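Thiamine diphosphokinase (Bacteroides thetaiotaomicron, PDB 2OMK) probably transfers a pyrophosphate group from ATP to thiamine, making thiamine diphosphate. Local coordinates at residues A[69-80]-A[89-100]. The protein carries 1 engineered substitution. Sequence-based numbering, arbitrary orientation. Where two conformers were deposited one is given.
Sequences ISRGHTPDVIIG and YKKRFSSIILQI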
ATOM      1  N   ILE A  69       5.336  21.212 -11.734  1.00 15.15           N
ATOM      2  CA  ILE A  69       5.798  22.511 -12.242  1.00 16.16           C
ATOM      3  C   ILE A  69       7.212  22.442 -12.843  1.00 17.30           C
ATOM      4  O   ILE A  69       7.468  23.003 -13.914  1.00 17.95           O
ATOM      5  CB  ILE A  69       5.737  23.581 -11.135  1.00 16.51           C
ATOM      6  CG1 ILE A  69       4.287  23.776 -10.671  1.00 14.88           C
ATOM      7  CG2 ILE A  69       6.334  24.907 -11.641  1.00 15.88           C
ATOM      8  CD1 ILE A  69       4.144  24.536  -9.351  1.00 15.08           C
ATOM      9  N   SER A  70       8.112  21.744 -12.157  1.00 19.03           N
ATOM     10  CA  SER A  70       9.502  21.601 -12.605  1.00 20.60           C
ATOM     11  C   SER A  70       9.622  20.903 -13.964  1.00 20.63           C
ATOM     12  O   SER A  70      10.582  21.132 -14.699  1.00 20.33           O
ATOM     13  CB  SER A  70      10.323  20.854 -11.559  1.00 21.27           C
ATOM     14  OG  SER A  70      10.063  19.464 -11.629  1.00 24.46           O
ATOM     15  N   ARG A  71       8.649  20.048 -14.282  1.00 20.20           N
ATOM     16  CA  ARG A  71       8.600  19.352 -15.568  1.00 20.38           C
ATOM     17  C   ARG A  71       7.901  20.197 -16.632  1.00 19.68           C
ATOM     18  O   ARG A  71       7.679  19.745 -17.761  1.00 20.19           O
ATOM     19  CB  ARG A  71       7.931  17.974 -15.421  1.00 20.08           C
ATOM     20  CG  ARG A  71       8.758  16.976 -14.608  1.00 21.01           C
ATOM     21  CD  ARG A  71       8.029  15.647 -14.465  1.00 22.08           C
ATOM     22  NE  ARG A  71       8.888  14.577 -13.956  1.00 25.80           N
ATOM     23  CZ  ARG A  71       9.668  13.804 -14.715  1.00 29.32           C
ATOM     24  NH1 ARG A  71       9.734  13.982 -16.035  1.00 29.08           N
ATOM     25  NH2 ARG A  71      10.401  12.851 -14.151  1.00 29.20           N
ATOM     26  N   GLY A  72       7.556  21.428 -16.261  1.00 19.12           N
ATOM     27  CA  GLY A  72       7.022  22.401 -17.205  1.00 18.66           C
ATOM     28  C   GLY A  72       5.514  22.430 -17.309  1.00 17.92           C
ATOM     29  O   GLY A  72       4.961  23.074 -18.200  1.00 17.70           O
ATOM     30  N   HIS A  73       4.845  21.735 -16.393  1.00 16.85           N
ATOM     31  CA  HIS A  73       3.398  21.650 -16.430  1.00 16.81           C
ATOM     32  C   HIS A  73       2.774  22.701 -15.516  1.00 16.42           C
ATOM     33  O   HIS A  73       3.430  23.224 -14.601  1.00 16.51           O
ATOM     34  CB  HIS A  73       2.928  20.233 -16.091  1.00 16.74           C
ATOM     35  CG  HIS A  73       3.616  19.169 -16.892  1.00 18.17           C
ATOM     36  ND1 HIS A  73       3.585  19.140 -18.272  1.00 16.59           N
ATOM     37  CD2 HIS A  73       4.363  18.106 -16.510  1.00 16.98           C
ATOM     38  CE1 HIS A  73       4.281  18.102 -18.702  1.00 19.23           C
ATOM     39  NE2 HIS A  73       4.769  17.463 -17.653  1.00 18.55           N
ATOM     40  N   THR A  74       1.490  22.954 -15.751  0.50 16.31           N
ATOM     41  CA  THR A  74       0.755  24.027 -15.100  0.50 16.30           C
ATOM     42  C   THR A  74      -0.436  23.467 -14.314  0.50 16.18           C
ATOM     43  O   THR A  74      -1.416  23.027 -14.916  0.50 16.44           O
ATOM     44  CB  THR A  74       0.268  25.044 -16.162  0.50 16.32           C
ATOM     45  OG1 THR A  74       1.389  25.498 -16.931  0.50 14.31           O
ATOM     46  CG2 THR A  74      -0.424  26.244 -15.515  0.50 16.48           C
ATOM     47  N   PRO A  75      -0.355  23.478 -12.966  1.00 16.14           N
ATOM     48  CA  PRO A  75      -1.495  23.009 -12.169  1.00 15.99           C
ATOM     49  C   PRO A  75      -2.687  23.933 -12.376  1.00 15.93           C
ATOM     50  O   PRO A  75      -2.508  25.120 -12.634  1.00 15.28           O
ATOM     51  CB  PRO A  75      -1.014  23.138 -10.715  1.00 16.48           C
ATOM     52  CG  PRO A  75       0.452  23.376 -10.765  1.00 16.40           C
ATOM     53  CD  PRO A  75       0.777  23.917 -12.122  1.00 16.24           C
ATOM     54  N   ASP A  76      -3.889  23.382 -12.288  1.00 15.12           N
ATOM     55  CA  ASP A  76      -5.102  24.194 -12.324  1.00 15.51           C
ATOM     56  C   ASP A  76      -5.502  24.635 -10.922  1.00 14.93           C
ATOM     57  O   ASP A  76      -6.019  25.746 -10.725  1.00 14.42           O
ATOM     58  CB  ASP A  76      -6.212  23.419 -13.015  1.00 16.44           C
ATOM     59  CG  ASP A  76      -5.900  23.163 -14.475  1.00 19.60           C
ATOM     60  OD1 ASP A  76      -6.016  24.118 -15.282  1.00 21.38           O
ATOM     61  OD2 ASP A  76      -5.525  22.018 -14.815  1.00 19.79           O
ATOM     62  N   VAL A  77      -5.247  23.755  -9.955  1.00 13.58           N
ATOM     63  CA  VAL A  77      -5.515  24.001  -8.546  1.00 13.76           C
ATOM     64  C   VAL A  77      -4.392  23.361  -7.731  1.00 13.29           C
ATOM     65  O   VAL A  77      -3.893  22.276  -8.082  1.00 12.95           O
ATOM     66  CB  VAL A  77      -6.892  23.385  -8.108  1.00 13.73           C
ATOM     67  CG1 VAL A  77      -7.170  23.632  -6.612  1.00 15.63           C
ATOM     68  CG2 VAL A  77      -8.036  23.947  -8.942  1.00 16.22           C
ATOM     69  N   ILE A  78      -3.987  24.023  -6.652  1.00 12.76           N
ATOM     70  CA  ILE A  78      -3.089  23.405  -5.677  1.00 13.30           C
ATOM     71  C   ILE A  78      -3.823  23.335  -4.349  1.00 13.90           C
ATOM     72  O   ILE A  78      -4.314  24.344  -3.858  1.00 14.14           O
ATOM     73  CB  ILE A  78      -1.750  24.171  -5.518  1.00 12.68           C
ATOM     74  CG1 ILE A  78      -0.998  24.218  -6.851  1.00 12.58           C
ATOM     75  CG2 ILE A  78      -0.873  23.534  -4.430  1.00 13.67           C
ATOM     76  CD1 ILE A  78       0.216  25.137  -6.824  1.00 13.81           C
ATOM     77  N   ILE A  79      -3.894  22.140  -3.776  1.00 14.62           N
ATOM     78  CA  ILE A  79      -4.609  21.940  -2.519  1.00 17.05           C
ATOM     79  C   ILE A  79      -3.629  21.931  -1.362  1.00 18.44           C
ATOM     80  O   ILE A  79      -2.559  21.325  -1.453  1.00 19.62           O
ATOM     81  CB  ILE A  79      -5.425  20.611  -2.522  1.00 16.58           C
ATOM     82  CG1 ILE A  79      -6.414  20.581  -3.683  1.00 17.05           C
ATOM     83  CG2 ILE A  79      -6.135  20.386  -1.173  1.00 18.13           C
ATOM     84  CD1 ILE A  79      -7.651  21.442  -3.514  1.00 19.71           C
ATOM     85  N   GLY A  80      -3.994  22.621  -0.285  1.00 19.48           N
ATOM     86  CA  GLY A  80      -3.264  22.520   0.973  1.00 22.57           C
ATOM     87  C   GLY A  80      -2.257  23.621   1.229  1.00 24.17           C
ATOM     88  O   GLY A  80      -2.468  24.777   0.853  1.00 24.78           O
ATOM     89  N   TYR A  89       7.628  28.870  -6.859  1.00 20.14           N
ATOM     90  CA  TYR A  89       6.390  28.225  -7.309  1.00 19.87           C
ATOM     91  C   TYR A  89       5.173  28.760  -6.572  1.00 18.86           C
ATOM     92  O   TYR A  89       4.122  28.974  -7.180  1.00 18.56           O
ATOM     93  CB  TYR A  89       6.481  26.702  -7.167  1.00 20.00           C
ATOM     94  CG  TYR A  89       7.516  26.059  -8.069  1.00 21.25           C
ATOM     95  CD1 TYR A  89       8.094  26.769  -9.127  1.00 21.90           C
ATOM     96  CD2 TYR A  89       7.890  24.724  -7.892  1.00 22.23           C
ATOM     97  CE1 TYR A  89       9.034  26.180  -9.964  1.00 23.23           C
ATOM     98  CE2 TYR A  89       8.827  24.125  -8.730  1.00 22.15           C
ATOM     99  CZ  TYR A  89       9.394  24.862  -9.763  1.00 23.36           C
ATOM    100  OH  TYR A  89      10.321  24.290 -10.600  1.00 24.06           O
ATOM    101  N   LYS A  90       5.324  28.968  -5.265  1.00 18.90           N
ATOM    102  CA  LYS A  90       4.281  29.590  -4.448  1.00 19.66           C
ATOM    103  C   LYS A  90       3.945  30.974  -4.992  1.00 19.43           C
ATOM    104  O   LYS A  90       2.777  31.344  -5.089  1.00 19.58           O
ATOM    105  CB  LYS A  90       4.725  29.701  -2.985  1.00 19.91           C
ATOM    106  CG  LYS A  90       3.632  30.195  -2.059  1.00 22.63           C
ATOM    107  CD  LYS A  90       4.160  30.508  -0.674  1.00 27.52           C
ATOM    108  CE  LYS A  90       3.043  31.023   0.219  1.00 32.28           C
ATOM    109  NZ  LYS A  90       3.499  31.227   1.624  1.00 35.20           N
ATOM    110  N   LYS A  91       4.980  31.720  -5.358  1.00 19.69           N
ATOM    111  CA  LYS A  91       4.807  33.053  -5.932  1.00 20.16           C
ATOM    112  C   LYS A  91       4.123  33.000  -7.303  1.00 20.18           C
ATOM    113  O   LYS A  91       3.210  33.780  -7.581  1.00 20.01           O
ATOM    114  CB  LYS A  91       6.158  33.766  -6.036  1.00 20.63           C
ATOM    115  CG  LYS A  91       6.021  35.242  -6.371  1.00 21.37           C
ATOM    116  CD  LYS A  91       7.364  35.917  -6.541  1.00 22.31           C
ATOM    117  CE  LYS A  91       7.158  37.344  -7.019  1.00 23.42           C
ATOM    118  NZ  LYS A  91       8.447  37.998  -7.389  1.00 24.12           N
ATOM    119  N   ARG A  92       4.560  32.070  -8.149  1.00 19.53           N
ATOM    120  CA  ARG A  92       3.949  31.873  -9.465  1.00 20.19           C
ATOM    121  C   ARG A  92       2.480  31.445  -9.399  1.00 18.48           C
ATOM    122  O   ARG A  92       1.695  31.789 -10.285  1.00 18.45           O
ATOM    123  CB  ARG A  92       4.751  30.852 -10.280  1.00 20.42           C
ATOM    124  CG  ARG A  92       5.985  31.415 -10.983  1.00 22.64           C
ATOM    125  CD  ARG A  92       6.832  30.320 -11.629  1.00 23.31           C
ATOM    126  NE  ARG A  92       6.107  29.569 -12.648  1.00 28.29           N
ATOM    127  CZ  ARG A  92       6.549  28.454 -13.229  1.00 28.59           C
ATOM    128  NH1 ARG A  92       7.729  27.942 -12.893  1.00 29.41           N
ATOM    129  NH2 ARG A  92       5.802  27.844 -14.141  1.00 27.88           N
ATOM    130  N   PHE A  93       2.107  30.705  -8.354  1.00 17.47           N
ATOM    131  CA  PHE A  93       0.779  30.077  -8.308  1.00 16.89           C
ATOM    132  C   PHE A  93      -0.060  30.387  -7.060  1.00 17.51           C
ATOM    133  O   PHE A  93      -0.995  29.647  -6.731  1.00 17.19           O
ATOM    134  CB  PHE A  93       0.909  28.557  -8.517  1.00 16.54           C
ATOM    135  CG  PHE A  93       1.395  28.178  -9.884  1.00 14.80           C
ATOM    136  CD1 PHE A  93       2.710  27.787 -10.082  1.00 15.97           C
ATOM    137  CD2 PHE A  93       0.537  28.224 -10.976  1.00 15.26           C
ATOM    138  CE1 PHE A  93       3.166  27.441 -11.355  1.00 14.93           C
ATOM    139  CE2 PHE A  93       0.978  27.881 -12.247  1.00 16.48           C
ATOM    140  CZ  PHE A  93       2.300  27.485 -12.437  1.00 16.13           C
ATOM    141  N   SER A  94       0.242  31.497  -6.387  1.00 17.41           N
ATOM    142  CA  SER A  94      -0.414  31.812  -5.116  1.00 18.14           C
ATOM    143  C   SER A  94      -1.932  31.864  -5.228  1.00 18.71           C
ATOM    144  O   SER A  94      -2.638  31.469  -4.293  1.00 19.38           O
ATOM    145  CB  SER A  94       0.113  33.132  -4.539  1.00 18.61           C
ATOM    146  OG  SER A  94      -0.276  34.220  -5.357  1.00 19.56           O
ATOM    147  N   SER A  95      -2.429  32.332  -6.371  1.00 18.58           N
ATOM    148  CA  SER A  95      -3.858  32.565  -6.552  1.00 19.20           C
ATOM    149  C   SER A  95      -4.678  31.292  -6.807  1.00 19.22           C
ATOM    150  O   SER A  95      -5.911  31.336  -6.793  1.00 19.01           O
ATOM    151  CB  SER A  95      -4.103  33.604  -7.661  1.00 19.63           C
ATOM    152  OG  SER A  95      -3.584  33.169  -8.909  1.00 21.37           O
ATOM    153  N   ILE A  96      -4.002  30.167  -7.037  1.00 18.50           N
ATOM    154  CA  ILE A  96      -4.704  28.888  -7.238  1.00 17.74           C
ATOM    155  C   ILE A  96      -4.501  27.901  -6.082  1.00 17.91           C
ATOM    156  O   ILE A  96      -4.881  26.733  -6.186  1.00 17.33           O
ATOM    157  CB  ILE A  96      -4.352  28.208  -8.592  1.00 17.36           C
ATOM    158  CG1 ILE A  96      -2.858  27.856  -8.667  1.00 17.27           C
ATOM    159  CG2 ILE A  96      -4.825  29.062  -9.773  1.00 17.42           C
ATOM    160  CD1 ILE A  96      -2.523  26.747  -9.672  1.00 17.16           C
ATOM    161  N   ILE A  97      -3.898  28.373  -4.994  1.00 18.65           N
ATOM    162  CA  ILE A  97      -3.752  27.575  -3.773  1.00 19.84           C
ATOM    163  C   ILE A  97      -5.034  27.716  -2.963  1.00 20.83           C
ATOM    164  O   ILE A  97      -5.383  28.820  -2.519  1.00 20.58           O
ATOM    165  CB  ILE A  97      -2.539  28.014  -2.931  1.00 19.87           C
ATOM    166  CG1 ILE A  97      -1.246  27.885  -3.746  1.00 19.37           C
ATOM    167  CG2 ILE A  97      -2.449  27.195  -1.640  1.00 19.98           C
ATOM    168  CD1 ILE A  97      -0.051  28.605  -3.137  1.00 22.35           C
ATOM    169  N   LEU A  98      -5.691  26.589  -2.698  0.50 20.23           N
ATOM    170  CA  LEU A  98      -6.921  26.594  -1.906  0.50 20.14           C
ATOM    171  C   LEU A  98      -6.840  25.731  -0.639  0.50 20.32           C
ATOM    172  O   LEU A  98      -6.437  24.566  -0.685  0.50 19.40           O
ATOM    173  CB  LEU A  98      -8.116  26.163  -2.767  0.50 19.91           C
ATOM    174  CG  LEU A  98      -8.261  26.718  -4.189  0.50 20.36           C
ATOM    175  CD1 LEU A  98      -9.413  26.032  -4.900  0.50 19.93           C
ATOM    176  CD2 LEU A  98      -8.448  28.236  -4.203  0.50 21.27           C
ATOM    177  N   GLN A  99      -7.218  26.328   0.490  0.50 21.01           N
ATOM    178  CA  GLN A  99      -7.424  25.606   1.741  0.50 21.87           C
ATOM    179  C   GLN A  99      -8.928  25.376   1.894  0.50 22.04           C
ATOM    180  O   GLN A  99      -9.650  26.196   2.473  0.50 23.16           O
ATOM    181  CB  GLN A  99      -6.888  26.418   2.926  0.50 21.86           C
ATOM    182  CG  GLN A  99      -6.936  25.699   4.273  0.50 23.16           C
ATOM    183  CD  GLN A  99      -5.746  24.790   4.524  0.50 24.41           C
ATOM    184  OE1 GLN A  99      -4.701  24.903   3.873  0.50 24.45           O
ATOM    185  NE2 GLN A  99      -5.896  23.886   5.487  0.50 23.63           N
ATOM    186  N   ILE A 100      -9.401  24.261   1.361  0.50 21.72           N
ATOM    187  CA  ILE A 100     -10.831  24.001   1.304  0.50 21.12           C
ATOM    188  C   ILE A 100     -11.427  23.813   2.696  0.50 20.93           C
ATOM    189  O   ILE A 100     -12.588  24.150   2.926  0.50 20.48           O
ATOM    190  CB  ILE A 100     -11.165  22.773   0.423  0.50 20.97           C
ATOM    191  CG1 ILE A 100     -10.229  22.686  -0.796  0.50 20.46           C
ATOM    192  CG2 ILE A 100     -12.653  22.798   0.009  0.50 21.87           C
ATOM    193  CD1 ILE A 100     -10.467  23.735  -1.883  0.50 19.28           C
TER
HETATM  194  O   HOH W   1       5.895  25.090 -15.207  1.00 29.41           O
HETATM  195  O   HOH W   2       8.564  25.540 -14.428  1.00 35.67           O
HETATM  196  O   HOH W   3      -3.818  26.655   1.823  1.00 44.30           O
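Ile69 sets its CG2 methyl over the centre of the Tyr89 ring, 3.5 Å from the centroid and 14° off the ring normal, a close CH-pi contact. The same methyl also lies over one face of the Arg92 guanidinium, 3.6 Å from NH1; seen from it, ring and guanidinium lie roughly at right angles. CG2 gets there by standing anti to the backbone N, while the other branch (chi1 -62°, chi2 165°) extends past Phe93 and brings CD1 within 3.6 Å of its CD1. Phe93 takes Pro75 CD over one face, offset toward the rim, and, in the conformer given for Thr74, meets its CG2 at the edge. At the edge of the Arg92 guanidinium, in its plane, sit two waters: NH1 donates to one and NH2 to the other, and both waters donate to Ile69 O, the second also to His73 O. Water thus links the arginine to the end of helix 65-70, where Gly72 makes a Schellman motif.

The two segments belong to a beta-alpha-beta unit of the thiamin pyrophosphokinase catalytic domain: strand 77-79, helix 87-93, then strand 97-98 returning parallel to the first at one edge of the sheet within this chain. Ile78 turns both its N and its O to segment 89-100, N donating to Ile96 O at 2.9 Å and O accepting an almost linear approach from Leu98 N, also at 2.9 Å, while Val77 and Ile79 bond to Cys60 in the neighbouring strand 58-60; Gly80 N continues the pairing to Leu98 O. Ile78 and Ile97 share one sheet face, where Ile78 CD1 reaches Phe93 CB. On the other, Val77 and Leu98 pack against Tyr114 of helix 107-117. Ile96 brings its CD1 within 3.4 Å of Pro75 O and also against Pro75 CB.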